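PDB 4Q8K: alginase from Pseudoalteromonas, which probably breaks down alginate by cleaving its glycosidic bonds through beta-elimination. Local coordinates for residues Glu176-Arg188 against Glu336-Glu348. Numbering follows the deposited sequence.
With SO4 (sulfate ion), chain D.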
loop_
_atom_site.group_PDB
_atom_site.type_symbol
_atom_site.label_atom_id
_atom_site.label_comp_id
_atom_site.label_asym_id
_atom_site.label_seq_id
_atom_site.Cartn_x
_atom_site.Cartn_y
_atom_site.Cartn_z
ATOM N N GLU A 176 11.971 -9.394 -4.280
ATOM C CA GLU A 176 13.053 -10.012 -3.515
ATOM C C GLU A 176 12.558 -10.615 -2.191
ATOM O O GLU A 176 12.858 -11.747 -1.852
ATOM C CB GLU A 176 14.193 -9.018 -3.294
ATOM C CG GLU A 176 14.709 -8.389 -4.568
ATOM C CD GLU A 176 15.690 -7.262 -4.346
ATOM O OE1 GLU A 176 16.629 -7.473 -3.579
ATOM O OE2 GLU A 176 15.550 -6.171 -4.923
ATOM N N ALA A 177 11.761 -9.845 -1.449
ATOM C CA ALA A 177 11.230 -10.333 -0.179
ATOM C C ALA A 177 10.229 -11.459 -0.384
ATOM O O ALA A 177 10.192 -12.429 0.386
ATOM C CB ALA A 177 10.601 -9.192 0.617
ATOM N N GLN A 178 9.408 -11.324 -1.422
ATOM C CA GLN A 178 8.501 -12.388 -1.848
ATOM C C GLN A 178 7.613 -12.909 -0.713
ATOM O O GLN A 178 7.343 -14.102 -0.609
ATOM C CB GLN A 178 9.300 -13.540 -2.504
ATOM C CG GLN A 178 10.291 -13.058 -3.573
ATOM C CD GLN A 178 11.148 -14.173 -4.194
ATOM O OE1 GLN A 178 11.930 -13.923 -5.111
ATOM N NE2 GLN A 178 11.009 -15.386 -3.687
ATOM N N HIS A 179 7.138 -12.016 0.142
ATOM C CA HIS A 179 6.361 -12.479 1.277
ATOM C C HIS A 179 4.922 -12.779 0.905
ATOM O O HIS A 179 4.271 -11.984 0.235
ATOM C CB HIS A 179 6.411 -11.460 2.415
ATOM C CG HIS A 179 5.992 -12.028 3.729
ATOM N ND1 HIS A 179 6.859 -12.725 4.545
ATOM C CD2 HIS A 179 4.791 -12.043 4.353
ATOM C CE1 HIS A 179 6.215 -13.123 5.627
ATOM N NE2 HIS A 179 4.960 -12.721 5.536
ATOM N N ILE A 180 4.417 -13.928 1.343
ATOM C CA ILE A 180 3.019 -14.271 1.107
ATOM C C ILE A 180 2.219 -14.561 2.376
ATOM O O ILE A 180 2.779 -14.713 3.466
ATOM C CB ILE A 180 2.862 -15.493 0.162
ATOM C CG1 ILE A 180 3.410 -16.758 0.823
ATOM C CG2 ILE A 180 3.529 -15.245 -1.179
ATOM C CD1 ILE A 180 3.067 -18.022 0.056
ATOM N N THR A 181 0.899 -14.646 2.202
ATOM C CA THR A 181 -0.038 -15.009 3.254
ATOM C C THR A 181 -1.057 -15.971 2.657
ATOM O O THR A 181 -1.090 -16.152 1.440
ATOM C CB THR A 181 -0.798 -13.771 3.764
ATOM O OG1 THR A 181 -1.558 -13.229 2.680
ATOM C CG2 THR A 181 0.173 -12.720 4.271
ATOM N N PRO A 182 -1.907 -16.586 3.499
ATOM C CA PRO A 182 -2.873 -17.550 2.960
ATOM C C PRO A 182 -3.819 -16.944 1.923
ATOM O O PRO A 182 -4.146 -17.618 0.950
ATOM C CB PRO A 182 -3.659 -17.988 4.200
ATOM C CG PRO A 182 -2.681 -17.801 5.328
ATOM C CD PRO A 182 -1.897 -16.577 4.975
ATOM N N ASN A 183 -4.232 -15.695 2.128
ATOM C CA ASN A 183 -5.238 -15.059 1.275
ATOM C C ASN A 183 -4.676 -14.053 0.266
ATOM O O ASN A 183 -5.415 -13.530 -0.574
ATOM C CB ASN A 183 -6.295 -14.364 2.134
ATOM C CG ASN A 183 -7.127 -15.339 2.949
ATOM O OD1 ASN A 183 -7.352 -16.474 2.537
ATOM N ND2 ASN A 183 -7.600 -14.891 4.110
ATOM N N GLY A 184 -3.380 -13.776 0.349
ATOM C CA GLY A 184 -2.779 -12.742 -0.476
ATOM C C GLY A 184 -2.885 -13.033 -1.960
ATOM O O GLY A 184 -3.020 -14.192 -2.361
ATOM N N ASN A 185 -2.655 -12.011 -2.745
ATOM C CA ASN A 185 -2.801 -12.118 -4.173
ATOM C C ASN A 185 -1.585 -11.486 -4.840
ATOM O O ASN A 185 -1.667 -10.711 -5.742
ATOM C CB ASN A 185 -4.164 -11.545 -4.642
ATOM C CG ASN A 185 -4.773 -10.585 -3.626
ATOM O OD1 ASN A 185 -4.218 -9.526 -3.384
ATOM N ND2 ASN A 185 -5.806 -11.034 -2.914
ATOM N N GLY A 186 -0.430 -11.845 -4.330
ATOM C CA GLY A 186 0.806 -11.324 -4.867
ATOM C C GLY A 186 1.960 -11.542 -3.919
ATOM O O GLY A 186 1.960 -12.489 -3.129
ATOM N N TRP A 187 2.947 -10.665 -4.011
ATOM C CA TRP A 187 4.101 -10.695 -3.125
ATOM C C TRP A 187 4.144 -9.372 -2.399
ATOM O O TRP A 187 3.837 -8.344 -2.993
ATOM C CB TRP A 187 5.380 -10.831 -3.929
ATOM C CG TRP A 187 5.782 -12.240 -4.204
ATOM C CD1 TRP A 187 5.310 -13.370 -3.591
ATOM C CD2 TRP A 187 6.724 -12.674 -5.181
ATOM N NE1 TRP A 187 5.926 -14.485 -4.121
ATOM C CE2 TRP A 187 6.805 -14.080 -5.089
ATOM C CE3 TRP A 187 7.532 -12.007 -6.106
ATOM C CZ2 TRP A 187 7.636 -14.830 -5.913
ATOM C CZ3 TRP A 187 8.368 -12.750 -6.912
ATOM C CH2 TRP A 187 8.417 -14.149 -6.806
ATOM N N ARG A 188 4.536 -9.383 -1.129
ATOM C CA ARG A 188 4.619 -8.127 -0.387
ATOM C C ARG A 188 5.930 -7.930 0.362
ATOM O O ARG A 188 6.647 -8.889 0.688
ATOM C CB ARG A 188 3.443 -7.969 0.586
ATOM C CG ARG A 188 3.621 -8.742 1.887
ATOM C CD ARG A 188 2.359 -8.746 2.718
ATOM N NE ARG A 188 1.232 -9.331 2.001
ATOM C CZ ARG A 188 0.018 -9.499 2.511
ATOM N NH1 ARG A 188 -0.252 -9.115 3.755
ATOM N NH2 ARG A 188 -0.934 -10.053 1.771
ATOM N N GLU A 336 -2.207 -18.436 -7.590
ATOM C CA GLU A 336 -2.977 -19.274 -6.680
ATOM C C GLU A 336 -2.621 -18.910 -5.241
ATOM O O GLU A 336 -1.443 -18.910 -4.878
ATOM C CB GLU A 336 -2.645 -20.747 -6.933
ATOM C CG GLU A 336 -3.344 -21.736 -6.013
ATOM C CD GLU A 336 -2.939 -23.179 -6.304
ATOM O OE1 GLU A 336 -3.785 -24.080 -6.116
ATOM O OE2 GLU A 336 -1.782 -23.413 -6.716
ATOM N N ALA A 337 -3.638 -18.590 -4.449
ATOM C CA ALA A 337 -3.460 -18.174 -3.061
ATOM C C ALA A 337 -2.572 -19.158 -2.304
ATOM O O ALA A 337 -2.763 -20.373 -2.385
ATOM C CB ALA A 337 -4.806 -18.047 -2.374
ATOM N N GLY A 338 -1.596 -18.624 -1.577
ATOM C CA GLY A 338 -0.710 -19.449 -0.774
ATOM C C GLY A 338 0.405 -20.115 -1.554
ATOM O O GLY A 338 1.251 -20.789 -0.976
ATOM N N ASN A 339 0.414 -19.918 -2.870
ATOM C CA ASN A 339 1.392 -20.571 -3.732
ATOM C C ASN A 339 2.405 -19.576 -4.265
ATOM O O ASN A 339 2.170 -18.938 -5.291
ATOM C CB ASN A 339 0.666 -21.248 -4.901
ATOM C CG ASN A 339 1.591 -22.085 -5.770
ATOM O OD1 ASN A 339 1.139 -23.032 -6.416
ATOM N ND2 ASN A 339 2.874 -21.736 -5.807
ATOM N N SER A 340 3.531 -19.440 -3.577
ATOM C CA SER A 340 4.515 -18.422 -3.920
ATOM C C SER A 340 5.065 -18.594 -5.336
ATOM O O SER A 340 5.326 -17.615 -6.036
ATOM C CB SER A 340 5.659 -18.414 -2.910
ATOM O OG SER A 340 6.633 -17.440 -3.253
ATOM N N ASN A 341 5.256 -19.843 -5.745
ATOM C CA ASN A 341 5.760 -20.120 -7.083
ATOM C C ASN A 341 4.766 -19.628 -8.150
ATOM O O ASN A 341 5.170 -19.162 -9.221
ATOM C CB ASN A 341 6.074 -21.618 -7.264
ATOM C CG ASN A 341 7.454 -22.010 -6.724
ATOM O OD1 ASN A 341 7.844 -23.180 -6.783
ATOM N ND2 ASN A 341 8.192 -21.041 -6.204
ATOM N N SER A 342 3.475 -19.735 -7.866
ATOM C CA SER A 342 2.478 -19.235 -8.810
ATOM C C SER A 342 2.664 -17.734 -9.063
ATOM O O SER A 342 2.544 -17.267 -10.198
ATOM C CB SER A 342 1.044 -19.554 -8.372
ATOM O OG SER A 342 0.613 -18.717 -7.308
ATOM N N PHE A 343 2.978 -16.980 -8.014
ATOM C CA PHE A 343 3.168 -15.540 -8.171
ATOM C C PHE A 343 4.488 -15.231 -8.855
ATOM O O PHE A 343 4.592 -14.303 -9.655
ATOM C CB PHE A 343 3.051 -14.828 -6.813
ATOM C CG PHE A 343 1.715 -15.015 -6.164
ATOM C CD1 PHE A 343 0.549 -14.759 -6.871
ATOM C CD2 PHE A 343 1.617 -15.492 -4.865
ATOM C CE1 PHE A 343 -0.687 -14.947 -6.298
ATOM C CE2 PHE A 343 0.387 -15.687 -4.283
ATOM C CZ PHE A 343 -0.774 -15.410 -4.997
ATOM N N LYS A 344 5.481 -16.025 -8.545
ATOM C CA LYS A 344 6.702 -15.977 -9.283
ATOM C C LYS A 344 6.462 -15.998 -10.776
ATOM O O LYS A 344 6.973 -15.209 -11.480
ATOM C CB LYS A 344 7.567 -17.171 -8.928
ATOM C CG LYS A 344 8.906 -17.107 -9.592
ATOM C CD LYS A 344 9.748 -18.338 -9.322
ATOM C CE LYS A 344 11.108 -18.148 -9.922
ATOM N NZ LYS A 344 11.020 -18.568 -11.315
ATOM N N ASN A 345 5.728 -16.980 -11.223
ATOM C CA ASN A 345 5.452 -17.157 -12.641
ATOM C C ASN A 345 4.583 -16.038 -13.181
ATOM O O ASN A 345 4.807 -15.552 -14.286
ATOM C CB ASN A 345 4.790 -18.504 -12.906
ATOM C CG ASN A 345 5.751 -19.669 -12.727
ATOM O OD1 ASN A 345 6.959 -19.477 -12.602
ATOM N ND2 ASN A 345 5.216 -20.877 -12.707
ATOM N N CYS A 346 3.600 -15.617 -12.390
ATOM C CA CYS A 346 2.760 -14.495 -12.800
ATOM C C CYS A 346 3.581 -13.236 -13.078
ATOM O O CYS A 346 3.435 -12.613 -14.127
ATOM C CB CYS A 346 1.714 -14.215 -11.731
ATOM S SG CYS A 346 0.413 -15.433 -11.668
ATOM N N PHE A 347 4.446 -12.855 -12.142
ATOM C CA PHE A 347 5.216 -11.628 -12.308
ATOM C C PHE A 347 6.190 -11.728 -13.474
ATOM O O PHE A 347 6.459 -10.739 -14.152
ATOM C CB PHE A 347 5.895 -11.202 -11.000
ATOM C CG PHE A 347 4.919 -10.775 -9.937
ATOM C CD1 PHE A 347 3.953 -9.819 -10.219
ATOM C CD2 PHE A 347 4.944 -11.350 -8.670
ATOM C CE1 PHE A 347 3.041 -9.429 -9.248
ATOM C CE2 PHE A 347 4.043 -10.970 -7.701
ATOM C CZ PHE A 347 3.089 -10.003 -7.985
ATOM N N GLU A 348 6.707 -12.926 -13.725
ATOM C CA GLU A 348 7.548 -13.127 -14.894
ATOM C C GLU A 348 6.758 -12.862 -16.171
ATOM O O GLU A 348 7.204 -12.108 -17.036
ATOM C CB GLU A 348 8.131 -14.541 -14.890
ATOM C CG GLU A 348 9.272 -14.705 -13.908
ATOM C CD GLU A 348 9.786 -16.134 -13.852
ATOM O OE1 GLU A 348 10.834 -16.360 -13.214
ATOM O OE2 GLU A 348 9.140 -17.021 -14.452
HETATM S S SO4 D . -3.969 -10.729 4.095
HETATM O O1 SO4 D . -4.521 -11.689 5.055
HETATM O O2 SO4 D . -5.001 -9.741 3.776
HETATM O O3 SO4 D . -2.793 -10.093 4.684
HETATM O O4 SO4 D . -3.588 -11.433 2.879
HETATM O O HOH W 1 7.478 -16.688 -0.811
HETATM O O HOH W 2 -1.415 -16.063 -1.224
#
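Phe343 and Trp187 interlock where helix 340-348 crosses the start of strand 186-188 nearly at right angles, the two axes 8.2 Å apart. The bare backbone of Gly186 is the hollow: its CA sits 4.0 Å from the centroid of the Phe343 ring, almost on the ring normal, a CH-pi contact. Phe347, one turn further on, closes the same dip, with CZ against Gly186 CA. Trp187 CG lies anti to its carbonyl carbon (chi1 -89°), which swings the indole in beside the helix. One indole face carries Phe343 CB, 4.1 Å from the centroid of the five-membered ring. Phe347 CD2 packs obliquely, 3.7 Å from Trp187 CE3, with its ring at 44° to the six-membered ring. The far rim reaches the helix backbone, Trp187 CH2 lying 3.5 Å from Lys344 CA. Nearer the turn 336-339, Ile180 CD1 packs against Gly338 O (3.5 Å) and Ser340 CB. The Cys334-Cys346 disulfide ties the helix to the chain before this turn. Polar links flank the apolar centre: Trp187 NE1 donates to Ser340 OG (3.2 Å), and one water joins Gly338 N to Thr181 O and Gly184 O. The lyase-domain helix is therefore docked mainly by aromatic packing, with water meeting backbone polarity at the edge of the contact.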